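PDB 7ADK: lipoprotein from Mycoplasma mycoides subsp. capri, which probably cleaves proteins as a Mycoplasma peptidase of the PA clan, the group that includes the chymotrypsin-like proteases. Local coordinates for residues B[489-494]-B[580-585]; B[556-561]-B[571-576]. All blocks are in the same frame, centred on the assembly; numbering follows the deposited sequence.

Contact 1 (B[489-494]-B[580-585])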
loop_
_atom_site.group_PDB
_atom_site.type_symbol
_atom_site.label_atom_id
_atom_site.label_comp_id
_atom_site.label_asym_id
_atom_site.label_seq_id
_atom_site.Cartn_x
_atom_site.Cartn_y
_atom_site.Cartn_z
ATOM N N PHE B 489 20.231 4.841 -7.717
ATOM C CA PHE B 489 21.530 5.460 -7.947
ATOM C C PHE B 489 21.318 6.956 -8.117
ATOM O O PHE B 489 20.686 7.365 -9.080
ATOM C CB PHE B 489 22.193 4.834 -9.185
ATOM C CG PHE B 489 22.313 3.330 -9.103
ATOM C CD1 PHE B 489 21.239 2.518 -9.496
ATOM C CD2 PHE B 489 23.465 2.746 -8.566
ATOM C CE1 PHE B 489 21.293 1.135 -9.307
ATOM C CE2 PHE B 489 23.526 1.361 -8.396
ATOM C CZ PHE B 489 22.435 0.556 -8.748
ATOM N N THR B 490 21.822 7.774 -7.202
ATOM C CA THR B 490 21.661 9.236 -7.232
ATOM C C THR B 490 22.994 9.899 -7.506
ATOM O O THR B 490 23.971 9.607 -6.840
ATOM C CB THR B 490 21.039 9.774 -5.942
ATOM O OG1 THR B 490 19.802 9.150 -5.712
ATOM C CG2 THR B 490 20.754 11.270 -5.973
ATOM N N PHE B 491 23.029 10.828 -8.448
ATOM C CA PHE B 491 24.216 11.549 -8.882
ATOM C C PHE B 491 24.066 13.038 -8.603
ATOM O O PHE B 491 23.005 13.623 -8.823
ATOM C CB PHE B 491 24.492 11.284 -10.357
ATOM C CG PHE B 491 24.551 9.822 -10.730
ATOM C CD1 PHE B 491 23.365 9.124 -11.027
ATOM C CD2 PHE B 491 25.782 9.148 -10.769
ATOM C CE1 PHE B 491 23.413 7.766 -11.368
ATOM C CE2 PHE B 491 25.827 7.801 -11.154
ATOM C CZ PHE B 491 24.647 7.110 -11.453
ATOM N N SER B 492 25.141 13.649 -8.120
ATOM C CA SER B 492 25.194 15.038 -7.677
ATOM C C SER B 492 26.493 15.699 -8.135
ATOM O O SER B 492 27.515 15.025 -8.218
ATOM C CB SER B 492 25.073 15.095 -6.159
ATOM O OG SER B 492 26.058 14.304 -5.532
ATOM N N PRO B 493 26.486 16.995 -8.467
ATOM C CA PRO B 493 27.654 17.705 -8.983
ATOM C C PRO B 493 28.675 18.086 -7.899
ATOM O O PRO B 493 28.324 18.333 -6.747
ATOM C CB PRO B 493 27.074 18.955 -9.632
ATOM C CG PRO B 493 25.839 19.265 -8.802
ATOM C CD PRO B 493 25.338 17.884 -8.410
ATOM N N ILE B 494 29.939 18.206 -8.288
ATOM C CA ILE B 494 31.079 18.566 -7.439
ATOM C C ILE B 494 31.974 19.571 -8.189
ATOM O O ILE B 494 32.008 19.596 -9.419
ATOM C CB ILE B 494 31.779 17.255 -6.968
ATOM C CG1 ILE B 494 31.241 16.849 -5.604
ATOM C CG2 ILE B 494 33.295 17.282 -6.974
ATOM C CD1 ILE B 494 31.853 15.599 -4.996
ATOM N N SER B 580 27.460 -2.012 -15.076
ATOM C CA SER B 580 26.654 -3.208 -15.300
ATOM C C SER B 580 25.604 -3.422 -14.214
ATOM O O SER B 580 24.477 -3.729 -14.556
ATOM C CB SER B 580 27.534 -4.440 -15.445
ATOM O OG SER B 580 28.422 -4.280 -16.525
ATOM N N LYS B 581 25.907 -3.176 -12.934
ATOM C CA LYS B 581 24.921 -3.218 -11.839
ATOM C C LYS B 581 23.895 -2.085 -11.921
ATOM O O LYS B 581 22.733 -2.319 -11.616
ATOM C CB LYS B 581 25.636 -3.228 -10.478
ATOM C CG LYS B 581 26.392 -4.524 -10.178
ATOM C CD LYS B 581 25.524 -5.767 -9.933
ATOM C CE LYS B 581 24.721 -5.708 -8.633
ATOM N NZ LYS B 581 24.021 -6.974 -8.377
ATOM N N ILE B 582 24.237 -0.896 -12.410
ATOM C CA ILE B 582 23.293 0.193 -12.708
ATOM C C ILE B 582 22.317 -0.207 -13.820
ATOM O O ILE B 582 21.098 -0.136 -13.665
ATOM C CB ILE B 582 24.065 1.489 -13.076
ATOM C CG1 ILE B 582 24.716 2.095 -11.824
ATOM C CG2 ILE B 582 23.144 2.541 -13.695
ATOM C CD1 ILE B 582 25.832 3.102 -12.101
ATOM N N THR B 583 22.849 -0.655 -14.964
ATOM C CA THR B 583 22.094 -0.909 -16.200
ATOM C C THR B 583 21.491 -2.315 -16.287
ATOM O O THR B 583 21.148 -2.742 -17.386
ATOM C CB THR B 583 22.917 -0.597 -17.463
ATOM O OG1 THR B 583 24.022 -1.458 -17.595
ATOM C CG2 THR B 583 23.393 0.853 -17.449
ATOM N N ASN B 584 21.400 -3.062 -15.179
ATOM C CA ASN B 584 20.947 -4.462 -15.123
ATOM C C ASN B 584 21.598 -5.347 -16.205
ATOM O O ASN B 584 20.994 -6.264 -16.759
ATOM C CB ASN B 584 19.420 -4.508 -15.144
ATOM C CG ASN B 584 18.735 -4.349 -13.805
ATOM O OD1 ASN B 584 19.124 -4.920 -12.813
ATOM N ND2 ASN B 584 17.624 -3.666 -13.752
ATOM N N ASN B 585 22.846 -5.036 -16.527
ATOM C CA ASN B 585 23.698 -5.671 -17.520
ATOM C C ASN B 585 23.103 -5.769 -18.944
ATOM O O ASN B 585 23.277 -6.777 -19.621
ATOM C CB ASN B 585 24.228 -6.988 -16.946
ATOM C CG ASN B 585 25.531 -7.415 -17.577
ATOM O OD1 ASN B 585 26.142 -6.750 -18.393
ATOM N ND2 ASN B 585 26.035 -8.553 -17.203
#
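Phe489 and Ile582 make the nearest backbone approach between strand residues 489-493 and the C-terminal turn of helix 575-582, with their CA atoms 7.3 Å apart. The distance is bridged by side chains, and no hydrogen bond joins the two segments. Thr583 is where helical backbone angles end. The chain then turns through Asn584 and Asn585, both with positive phi, and Asn585 N returns to Ser580 O at 2.9 Å, the six-to-one bond used in Schellman-type helix endings.

Alternation along the strand sends the side chains of Phe489 and Phe491 to the same face, toward the helix. The main evidence for close packing is a CH-pi contact: Ile582 CG1 lies 3.7 Å from the centroid of the Phe489 ring and 18° off its normal. It is displaced toward the rim, and the nearest ring atom to CG1 is Phe489 CD2, at 3.6 Å. With CG anti to its own carbonyl carbon (chi1 -55°), Phe489 turns one face of its ring to this methylene. The end of the same isoleucine serves the second ring differently, Ile582 CD1 meeting Phe491 CZ at 4.2 Å, at the ring edge and near its plane. Thus one branched side chain engages one phenylalanine by its face and the other by its edge.

The layer is buried and extends further, with Leu550 and Leu551 against Phe491 and Phe547 against Ile582. Arg466 binds the carbonyls of Lys581 and Ile582, joining the helix end to strand 461-467; strand 486-493 pairs with 461-467 on one side and with 556-562 on the other.

Contact 2 (B[556-561]-B[571-576])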
loop_
_atom_site.group_PDB
_atom_site.type_symbol
_atom_site.label_atom_id
_atom_site.label_comp_id
_atom_site.label_asym_id
_atom_site.label_seq_id
_atom_site.Cartn_x
_atom_site.Cartn_y
_atom_site.Cartn_z
ATOM N N TYR B 556 31.692 14.458 -10.049
ATOM C CA TYR B 556 30.405 14.077 -9.468
ATOM C C TYR B 556 30.577 13.087 -8.316
ATOM O O TYR B 556 31.476 12.253 -8.338
ATOM C CB TYR B 556 29.495 13.456 -10.546
ATOM C CG TYR B 556 29.281 14.290 -11.793
ATOM C CD1 TYR B 556 30.210 14.220 -12.843
ATOM C CD2 TYR B 556 28.198 15.183 -11.881
ATOM C CE1 TYR B 556 30.095 15.078 -13.944
ATOM C CE2 TYR B 556 28.082 16.043 -12.986
ATOM C CZ TYR B 556 29.035 15.994 -14.022
ATOM O OH TYR B 556 28.951 16.804 -15.105
ATOM N N SER B 557 29.666 13.123 -7.347
ATOM C CA SER B 557 29.510 12.109 -6.299
ATOM C C SER B 557 28.236 11.297 -6.525
ATOM O O SER B 557 27.141 11.867 -6.572
ATOM C CB SER B 557 29.507 12.741 -4.904
ATOM O OG SER B 557 28.794 13.959 -4.848
ATOM N N TYR B 558 28.389 9.976 -6.624
ATOM C CA TYR B 558 27.278 9.029 -6.663
ATOM C C TYR B 558 26.974 8.470 -5.272
ATOM O O TYR B 558 27.862 8.307 -4.436
ATOM C CB TYR B 558 27.506 7.913 -7.694
ATOM C CG TYR B 558 28.488 6.828 -7.308
ATOM C CD1 TYR B 558 29.839 6.932 -7.679
ATOM C CD2 TYR B 558 28.050 5.701 -6.591
ATOM C CE1 TYR B 558 30.753 5.927 -7.318
ATOM C CE2 TYR B 558 28.963 4.700 -6.214
ATOM C CZ TYR B 558 30.319 4.814 -6.575
ATOM O OH TYR B 558 31.214 3.861 -6.227
ATOM N N SER B 559 25.709 8.144 -5.033
ATOM C CA SER B 559 25.243 7.397 -3.877
ATOM C C SER B 559 24.246 6.325 -4.291
ATOM O O SER B 559 23.429 6.547 -5.177
ATOM C CB SER B 559 24.667 8.347 -2.817
ATOM O OG SER B 559 23.658 9.179 -3.355
ATOM N N VAL B 560 24.361 5.133 -3.714
ATOM C CA VAL B 560 23.527 3.964 -3.990
ATOM C C VAL B 560 22.638 3.717 -2.791
ATOM O O VAL B 560 23.119 3.631 -1.668
ATOM C CB VAL B 560 24.339 2.702 -4.314
ATOM C CG1 VAL B 560 23.442 1.594 -4.838
ATOM C CG2 VAL B 560 25.427 2.980 -5.344
ATOM N N TRP B 561 21.336 3.582 -3.005
ATOM C CA TRP B 561 20.315 3.441 -1.971
ATOM C C TRP B 561 19.482 2.180 -2.201
ATOM O O TRP B 561 19.347 1.713 -3.331
ATOM C CB TRP B 561 19.433 4.687 -1.914
ATOM C CG TRP B 561 20.092 6.011 -1.699
ATOM C CD1 TRP B 561 20.818 6.682 -2.617
ATOM C CD2 TRP B 561 20.110 6.846 -0.500
ATOM N NE1 TRP B 561 21.354 7.816 -2.050
ATOM C CE2 TRP B 561 20.942 7.974 -0.750
ATOM C CE3 TRP B 561 19.507 6.774 0.774
ATOM C CZ2 TRP B 561 21.182 8.962 0.214
ATOM C CZ3 TRP B 561 19.727 7.769 1.740
ATOM C CH2 TRP B 561 20.564 8.857 1.465
ATOM N N TYR B 571 28.045 -1.511 -1.705
ATOM C CA TYR B 571 27.759 -1.871 -3.089
ATOM C C TYR B 571 29.032 -2.084 -3.922
ATOM O O TYR B 571 30.146 -1.882 -3.446
ATOM C CB TYR B 571 26.873 -0.789 -3.723
ATOM C CG TYR B 571 25.958 -1.325 -4.799
ATOM C CD1 TYR B 571 24.880 -2.132 -4.407
ATOM C CD2 TYR B 571 26.150 -1.028 -6.162
ATOM C CE1 TYR B 571 23.968 -2.622 -5.352
ATOM C CE2 TYR B 571 25.240 -1.524 -7.113
ATOM C CZ TYR B 571 24.135 -2.306 -6.708
ATOM O OH TYR B 571 23.237 -2.768 -7.608
ATOM N N GLU B 572 28.865 -2.461 -5.189
ATOM C CA GLU B 572 29.936 -2.517 -6.189
ATOM C C GLU B 572 30.649 -1.162 -6.365
ATOM O O GLU B 572 30.058 -0.105 -6.159
ATOM C CB GLU B 572 29.366 -3.055 -7.503
ATOM C CG GLU B 572 30.362 -3.333 -8.625
ATOM C CD GLU B 572 31.461 -4.306 -8.238
ATOM O OE1 GLU B 572 31.297 -5.510 -8.433
ATOM O OE2 GLU B 572 32.489 -3.871 -7.727
ATOM N N THR B 573 31.945 -1.192 -6.669
ATOM C CA THR B 573 32.811 -0.014 -6.774
ATOM C C THR B 573 33.559 0.143 -8.102
ATOM O O THR B 573 33.716 1.268 -8.577
ATOM C CB THR B 573 33.742 0.030 -5.559
ATOM O OG1 THR B 573 34.458 1.224 -5.522
ATOM C CG2 THR B 573 34.748 -1.096 -5.486
ATOM N N GLU B 574 34.027 -0.937 -8.733
ATOM C CA GLU B 574 34.831 -0.835 -9.958
ATOM C C GLU B 574 33.955 -0.495 -11.171
ATOM O O GLU B 574 32.929 -1.128 -11.391
ATOM C CB GLU B 574 35.668 -2.102 -10.154
ATOM C CG GLU B 574 36.617 -2.049 -11.364
ATOM C CD GLU B 574 36.002 -2.544 -12.683
ATOM O OE1 GLU B 574 35.549 -3.709 -12.726
ATOM O OE2 GLU B 574 36.013 -1.784 -13.675
ATOM N N GLN B 575 34.336 0.512 -11.955
ATOM C CA GLN B 575 33.461 1.199 -12.909
ATOM C C GLN B 575 32.729 0.300 -13.909
ATOM O O GLN B 575 31.536 0.496 -14.121
ATOM C CB GLN B 575 34.276 2.262 -13.650
ATOM C CG GLN B 575 33.447 3.110 -14.608
ATOM C CD GLN B 575 34.213 4.281 -15.200
ATOM O OE1 GLN B 575 33.911 5.436 -14.961
ATOM N NE2 GLN B 575 35.230 4.049 -15.982
ATOM N N ASN B 576 33.385 -0.652 -14.571
ATOM C CA ASN B 576 32.700 -1.479 -15.573
ATOM C C ASN B 576 31.665 -2.412 -14.926
ATOM O O ASN B 576 30.601 -2.661 -15.498
ATOM C CB ASN B 576 33.729 -2.273 -16.392
ATOM C CG ASN B 576 34.590 -1.468 -17.349
ATOM O OD1 ASN B 576 35.347 -2.017 -18.131
ATOM N ND2 ASN B 576 34.475 -0.167 -17.402
#
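Val560 and Tyr571 form the apolar centre of a strand-to-loop contact near the protein surface, where residues 556-561 of a large antiparallel sheet meet the segment leading into helix 575-582. The sheet is consistent with one of the beta-barrels of a chymotrypsin-like PA-clan fold. Strand 556-562 pairs with 486-493 and with the short strand 565-566, and the chain then comes back over its face through Tyr571.

The evidence for the apolar contact is a CH-pi interaction: Val560 CG1 lies 3.9 Å from the centroid of the Tyr571 ring, only 11° off the normal, hence above the centre of the face. The distance from Val560 CG1 to Tyr571 CG is also 3.9 Å, while the second methyl, Val560 CG2, approaches Tyr571 CD2 at 4.2 Å. CG1 gets there by standing anti to the backbone N of Val560, and the two side chains cross at about a right angle. Two residues earlier, Tyr558 points to the same face of the sheet. Its hydroxyl reaches the incoming loop by loose packing alone, with Tyr558 OH 4.1 Å from Glu572 O. Leu578 of the helix touches both tyrosines, while Phe489 of the adjacent strand packs on Val560.

The odd-numbered residues face the other way: there the Trp561 indole N-H meets Ser559 OG near the ring plane.

Beyond Tyr571, acidic side chains of the loop bond to the nearby backbone. Glu572 OE2 accepts from Thr573 N at 2.9 Å, on the anti side of the carboxylate. Glu574 is the helix N-cap, and its OE1 also pairs with Lys577. The capping bond runs from Asn576 N to Glu574 OE2 at 3.0 Å, with the donor above the carboxylate plane, 58° out of it.

Followed from the N terminus, the first of the four segments, 489-494, lies on strand 486-493, and the chain later returns as its antiparallel neighbour 556-562. Contact 2 then closes a short loop, with nine residues between its segments, as 571-576 folds back on 556-561. Helix 575-582 follows, and its last turn closes the far longer loop of contact 1, which therefore encloses contact 2 without crossing it. Both contacts bring one helix to one sheet: contact 2 at its N-terminal approach, contact 1 at its C-terminal end. The two are joined directly by Thr490 N to Ser559 O (2.9 Å), and Lys581 CE packs on Tyr571 OH (3.4 Å).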